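PDB 2NSF: hypothetical protein Cgl3021, which probably catalyses the mycothiol-dependent isomerisation of maleylpyruvate, with a zinc ion bound in its helical N-terminal domain. Local coordinates for residues A126-D129 with V130-E134. Residues are numbered along the deposited sequence; the frame is centred on the assembly and turned at random.
Sequences ARLD and VAWRE
Leu128 holds CG trans to its own backbone N (chi1 172°), while the indole of Trp132, one helical turn on, swings back beside its backbone N (chi1 -75°); the two torsions lay the leucine branch over one face of the ring. Leu128 CG stands 3.7 Å from the centroid of the six-membered ring of Trp132, almost on its normal, a CH-pi contact. The two methyls spread over the same face, Leu128 CD1 reaching Trp132 CE2 at 3.6 Å and CD2 reaching CH2 at the same distance. Asp129 OD1 comes near the ring plane at the edge, 4.1 Å from Trp132 CE3; this oxygen's salt bridge is to Arg37. Asp129 OD2 lies 4.5 Å from Arg133 NE, well out of the guanidinium plane and beyond a salt bridge, so the opposite charges probably attract without an N-H aimed at the oxygen. The N-H of each of residues 130 to 133 bonds the carbonyl four residues earlier. Leu128 and Trp132 face helices 66-89 and 156-171, and Trp132 also helix 29-49. The chemistry is thus divided: dispersion on the buried side, where Thr157 satisfies the indole NE1, and on the more exposed side a salt-bridged carboxylate, its charge probably also eased by the more distant Arg133.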
loop_
_atom_site.group_PDB
_atom_site.type_symbol
_atom_site.label_atom_id
_atom_site.label_comp_id
_atom_site.label_asym_id
_atom_site.label_seq_id
_atom_site.Cartn_x
_atom_site.Cartn_y
_atom_site.Cartn_z
ATOM N N ALA A 126 7.992 -15.441 -0.836
ATOM C CA ALA A 126 7.979 -16.670 -1.620
ATOM C C ALA A 126 6.685 -17.459 -1.454
ATOM O O ALA A 126 6.151 -17.991 -2.424
ATOM C CB ALA A 126 9.179 -17.541 -1.243
ATOM N N ARG A 127 6.174 -17.523 -0.229
ATOM C CA ARG A 127 4.948 -18.264 0.037
ATOM C C ARG A 127 3.707 -17.616 -0.566
ATOM O O ARG A 127 2.798 -18.316 -1.016
ATOM C CB ARG A 127 4.775 -18.456 1.545
ATOM C CG ARG A 127 5.858 -19.338 2.157
ATOM C CD ARG A 127 5.660 -20.799 1.765
ATOM N NE ARG A 127 4.498 -21.371 2.441
ATOM C CZ ARG A 127 3.966 -22.556 2.156
ATOM N NH1 ARG A 127 4.490 -23.308 1.195
ATOM N NH2 ARG A 127 2.912 -22.989 2.837
ATOM N N LEU A 128 3.666 -16.286 -0.585
ATOM C CA LEU A 128 2.528 -15.585 -1.172
ATOM C C LEU A 128 2.542 -15.795 -2.686
ATOM O O LEU A 128 1.498 -15.990 -3.308
ATOM C CB LEU A 128 2.582 -14.087 -0.840
ATOM C CG LEU A 128 1.569 -13.170 -1.543
ATOM C CD1 LEU A 128 0.145 -13.690 -1.345
ATOM C CD2 LEU A 128 1.710 -11.748 -0.997
ATOM N N ASP A 129 3.728 -15.773 -3.280
ATOM C CA ASP A 129 3.821 -15.967 -4.719
ATOM C C ASP A 129 3.328 -17.366 -5.097
ATOM O O ASP A 129 2.604 -17.531 -6.082
ATOM C CB ASP A 129 5.255 -15.771 -5.205
ATOM C CG ASP A 129 5.321 -15.507 -6.696
ATOM O OD1 ASP A 129 4.825 -14.447 -7.133
ATOM O OD2 ASP A 129 5.856 -16.360 -7.433
ATOM N N VAL A 130 3.711 -18.371 -4.310
ATOM C CA VAL A 130 3.274 -19.737 -4.574
ATOM C C VAL A 130 1.756 -19.787 -4.477
ATOM O O VAL A 130 1.096 -20.396 -5.314
ATOM C CB VAL A 130 3.871 -20.744 -3.556
ATOM C CG1 VAL A 130 3.197 -22.109 -3.702
ATOM C CG2 VAL A 130 5.367 -20.884 -3.782
ATOM N N ALA A 131 1.209 -19.136 -3.451
ATOM C CA ALA A 131 -0.238 -19.111 -3.253
ATOM C C ALA A 131 -0.921 -18.578 -4.505
ATOM O O ALA A 131 -1.918 -19.133 -4.964
ATOM C CB ALA A 131 -0.595 -18.247 -2.046
ATOM N N TRP A 132 -0.379 -17.496 -5.058
ATOM C CA TRP A 132 -0.949 -16.911 -6.268
ATOM C C TRP A 132 -0.797 -17.832 -7.474
ATOM O O TRP A 132 -1.741 -18.013 -8.244
ATOM C CB TRP A 132 -0.293 -15.562 -6.582
ATOM C CG TRP A 132 -0.729 -14.442 -5.690
ATOM C CD1 TRP A 132 -1.947 -14.298 -5.088
ATOM C CD2 TRP A 132 0.017 -13.262 -5.369
ATOM N NE1 TRP A 132 -2.006 -13.102 -4.415
ATOM C CE2 TRP A 132 -0.813 -12.444 -4.572
ATOM C CE3 TRP A 132 1.310 -12.812 -5.681
ATOM C CZ2 TRP A 132 -0.399 -11.199 -4.082
ATOM C CZ3 TRP A 132 1.726 -11.572 -5.193
ATOM C CH2 TRP A 132 0.872 -10.782 -4.402
ATOM N N ARG A 133 0.388 -18.409 -7.640
ATOM C CA ARG A 133 0.644 -19.297 -8.769
ATOM C C ARG A 133 -0.257 -20.528 -8.790
ATOM O O ARG A 133 -0.625 -21.015 -9.860
ATOM C CB ARG A 133 2.107 -19.758 -8.782
ATOM C CG ARG A 133 3.125 -18.659 -9.028
ATOM C CD ARG A 133 4.392 -19.226 -9.663
ATOM N NE ARG A 133 4.855 -20.438 -8.993
ATOM C CZ ARG A 133 5.929 -21.133 -9.356
ATOM N NH1 ARG A 133 6.661 -20.738 -10.392
ATOM N NH2 ARG A 133 6.271 -22.226 -8.688
ATOM N N GLU A 134 -0.621 -21.026 -7.613
ATOM C CA GLU A 134 -1.461 -22.218 -7.536
ATOM C C GLU A 134 -2.954 -21.935 -7.412
ATOM O O GLU A 134 -3.752 -22.859 -7.236
ATOM C CB GLU A 134 -0.999 -23.103 -6.375
ATOM C CG GLU A 134 0.497 -23.396 -6.404
ATOM C CD GLU A 134 0.915 -24.441 -5.385
ATOM O OE1 GLU A 134 0.311 -24.492 -4.297
ATOM O OE2 GLU A 134 1.864 -25.202 -5.669
#